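Side-chain contacts in YcgJ protein (Bacillus subtilis, PDB 1XXL), which probably transfers methyl groups from S-adenosylmethionine to a substrate not yet identified: residues A[33-36]-A[37-41]; A[48-52]-A[53-57]. All blocks are in the same frame, centred on the assembly; numbering follows the deposited sequence.

Interaction 1: residues A[33-36]-A[37-41]; sequences GHTA and LAFSP
The F39 ring turns one edge to the carbonyl of T35: CD1 comes to 3.3 Å from T35 O, with the oxygen close to the ring plane. The methyl of T35 comes to the same CD1-CE1 side but out of the ring plane, CG2 being 4.0 Å from F39 CE1. The two side chains point the same way from successive turns of helix 34-39. In T35, OG1 stands beside the backbone N (chi1 -54°), which leaves CG2 anti to that N and on the F39 side; the same rotation directs OG1 to NE of R94, a residue that binds S-adenosylmethionine. Beyond T35, the F39 side chain also touches I14 and A17 of helix 7-17 and T92 of strand 88-94.

This short helix follows the first strand of a Rossmann-type methyltransferase domain, and G33 and A36 fit the glycine-rich GxGxxA pattern of such folds. G33 is the N-cap, and its carbonyl takes the first helical bond, L37 N to G33 O at 3.0 Å and nearly straight (170°). L37 then leans back over that same oxygen, its CG 3.2 Å from G33 O. One residue on, A38 N bonds to H34 O at 3.0 Å, and the A38 methyl packs beside this carbonyl while also meeting L10 and I14 of helix 7-17.

Toward the far end the bonding becomes irregular. F39 N still reaches T35 O at 3.2 Å, but the bond from S40 N to A36 O is weak. L37 O instead receives both S40 N and S40 OG from one face of its plane, the hydroxyl at 2.7 Å.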
loop_
_atom_site.group_PDB
_atom_site.type_symbol
_atom_site.label_atom_id
_atom_site.label_comp_id
_atom_site.label_asym_id
_atom_site.label_seq_id
_atom_site.Cartn_x
_atom_site.Cartn_y
_atom_site.Cartn_z
ATOM N N GLY A 33 10.021 6.886 -5.245
ATOM C CA GLY A 33 11.230 6.183 -4.847
ATOM C C GLY A 33 11.519 6.270 -3.367
ATOM O O GLY A 33 12.565 5.818 -2.926
ATOM N N HIS A 34 10.606 6.838 -2.586
ATOM C CA HIS A 34 10.901 7.081 -1.169
ATOM C C HIS A 34 11.175 5.800 -0.376
ATOM O O HIS A 34 12.104 5.779 0.428
ATOM C CB HIS A 34 9.784 7.900 -0.513
ATOM C CG HIS A 34 9.729 9.314 -0.991
ATOM N ND1 HIS A 34 8.931 9.711 -2.040
ATOM C CD2 HIS A 34 10.405 10.418 -0.592
ATOM C CE1 HIS A 34 9.099 11.005 -2.256
ATOM N NE2 HIS A 34 9.989 11.459 -1.389
ATOM N N THR A 35 10.397 4.741 -0.614
ATOM C CA THR A 35 10.584 3.500 0.133
ATOM C C THR A 35 11.958 2.901 -0.165
ATOM O O THR A 35 12.691 2.529 0.751
ATOM C CB THR A 35 9.460 2.448 -0.127
ATOM O OG1 THR A 35 8.191 3.045 0.116
ATOM C CG2 THR A 35 9.596 1.241 0.811
ATOM N N ALA A 36 12.310 2.835 -1.443
ATOM C CA ALA A 36 13.588 2.244 -1.857
ATOM C C ALA A 36 14.767 3.036 -1.320
ATOM O O ALA A 36 15.744 2.455 -0.828
ATOM C CB ALA A 36 13.672 2.126 -3.401
ATOM N N LEU A 37 14.691 4.358 -1.405
ATOM C CA LEU A 37 15.759 5.200 -0.838
ATOM C C LEU A 37 15.923 5.044 0.665
ATOM O O LEU A 37 17.044 5.035 1.178
ATOM C CB LEU A 37 15.516 6.662 -1.154
ATOM C CG LEU A 37 15.556 7.026 -2.639
ATOM C CD1 LEU A 37 15.385 8.532 -2.740
ATOM C CD2 LEU A 37 16.843 6.620 -3.270
ATOM N N ALA A 38 14.813 4.902 1.378
ATOM C CA ALA A 38 14.890 4.732 2.833
ATOM C C ALA A 38 15.568 3.417 3.235
ATOM O O ALA A 38 16.260 3.368 4.243
ATOM C CB ALA A 38 13.517 4.862 3.454
ATOM N N PHE A 39 15.404 2.368 2.433
ATOM C CA PHE A 39 16.036 1.085 2.732
ATOM C C PHE A 39 17.508 1.058 2.383
ATOM O O PHE A 39 18.263 0.272 2.961
ATOM C CB PHE A 39 15.316 -0.075 2.001
ATOM C CG PHE A 39 14.176 -0.674 2.786
ATOM C CD1 PHE A 39 12.914 -0.088 2.761
ATOM C CD2 PHE A 39 14.369 -1.814 3.563
ATOM C CE1 PHE A 39 11.850 -0.632 3.511
ATOM C CE2 PHE A 39 13.307 -2.374 4.292
ATOM C CZ PHE A 39 12.058 -1.775 4.266
ATOM N N SER A 40 17.903 1.912 1.438
ATOM C CA SER A 40 19.219 1.830 0.785
ATOM C C SER A 40 20.467 1.888 1.698
ATOM O O SER A 40 21.427 1.195 1.424
ATOM C CB SER A 40 19.336 2.883 -0.332
ATOM O OG SER A 40 19.448 4.190 0.192
ATOM N N PRO A 41 20.451 2.691 2.787
ATOM C CA PRO A 41 21.623 2.663 3.670
ATOM C C PRO A 41 21.886 1.311 4.346
ATOM O O PRO A 41 23.023 1.042 4.726
ATOM C CB PRO A 41 21.296 3.739 4.729
ATOM C CG PRO A 41 20.201 4.575 4.119
ATOM C CD PRO A 41 19.426 3.639 3.275
#

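Interaction 2: residues A[48-52]-A[53-57]; sequences GVDAT and KEMVE
T52 OG1 receives the backbone N-H of M55 at 3.2 Å with an N-H...O angle of 153°, the side-chain bond that caps helix 53-66. The hydroxyl sits between the backbone N and the carbonyl carbon of its own residue (chi1 74°), which turns it in over the first turn of the helix. The same oxygen also makes a weak bond to D50 OD2.

That carboxylate oxygen has a second, better bond: T52 N donates to the anti lone pair of D50 OD2, at 3.2 Å and almost straight (168°), and closes an Asx turn over A51. D50 OD1 is taken up by the backbone N of G31, so both carboxylate oxygens are held and the rotation of the group is restrained.

M55, a selenomethionine, lies alongside both D50 and T52. Its CB is 3.5 Å from D50 OD2 and its CG is 3.2 Å from T52 OG1, after which the chain bends and carries the selenium away. On another side of T52, E54 CG lies 3.5 Å from T52 OG1, and the bend at the next bond brings the carboxylate carbon CD near T52 CB. The backbone carbonyl of T52 starts the helix proper by accepting V56 N at 3.3 Å; V56 CG2 rests against this oxygen, and the V56 side chain also touches Q75 of strand 71-75.

An acidic residue at the end of the second strand is characteristic of Rossmann-type methyltransferases; here D50 and A51 are assigned to the S-adenosylmethionine site, where such an acid usually meets the ribose hydroxyls.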
loop_
_atom_site.group_PDB
_atom_site.type_symbol
_atom_site.label_atom_id
_atom_site.label_comp_id
_atom_site.label_asym_id
_atom_site.label_seq_id
_atom_site.Cartn_x
_atom_site.Cartn_y
_atom_site.Cartn_z
ATOM N N GLY A 48 13.072 -1.202 -7.461
ATOM C CA GLY A 48 11.696 -0.721 -7.438
ATOM C C GLY A 48 11.004 -1.023 -8.749
ATOM O O GLY A 48 11.610 -0.890 -9.811
ATOM N N VAL A 49 9.756 -1.466 -8.698
ATOM C CA VAL A 49 8.944 -1.542 -9.913
ATOM C C VAL A 49 7.748 -0.620 -9.776
ATOM O O VAL A 49 7.120 -0.561 -8.710
ATOM C CB VAL A 49 8.496 -2.992 -10.292
ATOM C CG1 VAL A 49 9.707 -3.881 -10.516
ATOM C CG2 VAL A 49 7.641 -3.595 -9.236
ATOM N N ASP A 50 7.464 0.128 -10.844
ATOM C CA ASP A 50 6.274 0.955 -10.908
ATOM C C ASP A 50 5.609 0.796 -12.285
ATOM O O ASP A 50 6.269 0.534 -13.294
ATOM C CB ASP A 50 6.578 2.429 -10.574
ATOM C CG ASP A 50 5.296 3.226 -10.204
ATOM O OD1 ASP A 50 5.009 3.387 -8.977
ATOM O OD2 ASP A 50 4.549 3.639 -11.137
ATOM N N ALA A 51 4.290 0.937 -12.317
ATOM C CA ALA A 51 3.529 0.695 -13.533
ATOM C C ALA A 51 3.708 1.782 -14.590
ATOM O O ALA A 51 3.505 1.520 -15.759
ATOM C CB ALA A 51 2.051 0.516 -13.203
ATOM N N THR A 52 4.117 2.983 -14.193
ATOM C CA THR A 52 4.191 4.096 -15.127
ATOM C C THR A 52 5.637 4.475 -15.407
ATOM O O THR A 52 6.454 4.549 -14.490
ATOM C CB THR A 52 3.417 5.345 -14.607
ATOM O OG1 THR A 52 4.153 5.975 -13.556
ATOM C CG2 THR A 52 2.058 4.951 -14.068
ATOM N N LYS A 53 5.930 4.709 -16.682
ATOM C CA LYS A 53 7.253 5.158 -17.123
ATOM C C LYS A 53 7.671 6.440 -16.429
ATOM O O LYS A 53 8.830 6.611 -16.054
ATOM C CB LYS A 53 7.266 5.385 -18.642
ATOM C CG LYS A 53 8.398 6.297 -19.125
ATOM C CD LYS A 53 8.461 6.407 -20.669
ATOM C CE LYS A 53 9.789 7.058 -21.137
ATOM N NZ LYS A 53 10.958 6.151 -20.986
ATOM N N GLU A 54 6.705 7.330 -16.269
ATOM C CA GLU A 54 6.944 8.634 -15.681
ATOM C C GLU A 54 7.460 8.519 -14.247
ATOM O O GLU A 54 8.389 9.210 -13.873
ATOM C CB GLU A 54 5.684 9.524 -15.794
ATOM C CG GLU A 54 4.293 8.793 -15.671
ATOM C CD GLU A 54 3.647 8.262 -17.017
ATOM O OE1 GLU A 54 2.405 8.488 -17.174
ATOM O OE2 GLU A 54 4.326 7.606 -17.869
HETATM N N MSE A 55 6.901 7.619 -13.455
HETATM C CA MSE A 55 7.385 7.419 -12.084
HETATM C C MSE A 55 8.758 6.760 -12.053
HETATM O O MSE A 55 9.572 7.040 -11.180
HETATM C CB MSE A 55 6.392 6.590 -11.269
HETATM C CG MSE A 55 5.100 7.338 -10.876
HETATM SE SE MSE A 55 5.424 9.133 -10.009
HETATM C CE MSE A 55 4.975 10.251 -11.486
ATOM N N VAL A 56 9.019 5.874 -12.990
ATOM C CA VAL A 56 10.349 5.269 -13.088
ATOM C C VAL A 56 11.428 6.361 -13.321
ATOM O O VAL A 56 12.485 6.332 -12.715
ATOM C CB VAL A 56 10.403 4.210 -14.220
ATOM C CG1 VAL A 56 11.814 3.755 -14.472
ATOM C CG2 VAL A 56 9.514 3.027 -13.882
ATOM N N GLU A 57 11.134 7.314 -14.198
ATOM C CA GLU A 57 12.069 8.409 -14.487
ATOM C C GLU A 57 12.213 9.338 -13.271
ATOM O O GLU A 57 13.320 9.719 -12.905
ATOM C CB GLU A 57 11.617 9.177 -15.735
ATOM C CG GLU A 57 11.676 8.367 -17.064
ATOM C CD GLU A 57 13.092 7.839 -17.423
ATOM O OE1 GLU A 57 14.101 8.440 -16.992
ATOM O OE2 GLU A 57 13.198 6.807 -18.129
#

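In the fold
Interaction 1 closes before interaction 2 opens, and strand 45-50 joins them: it follows helix 34-39 and ends in the turn that leads into helix 53-66. Their centres lie 15 Å apart and their nearest atoms about 5 Å, without touching. They belong to two successive beta-alpha-beta units, strands 24-28 to 45-50 and 45-50 to 71-75, whose parallel strands neighbour one another in the sheet. The start of helix 34-39 and the end of strand 45-50 both approach the probable cofactor pocket. G29, which binds S-adenosylmethionine, lies close to D50, about 4 Å from side chain to nearest atoms.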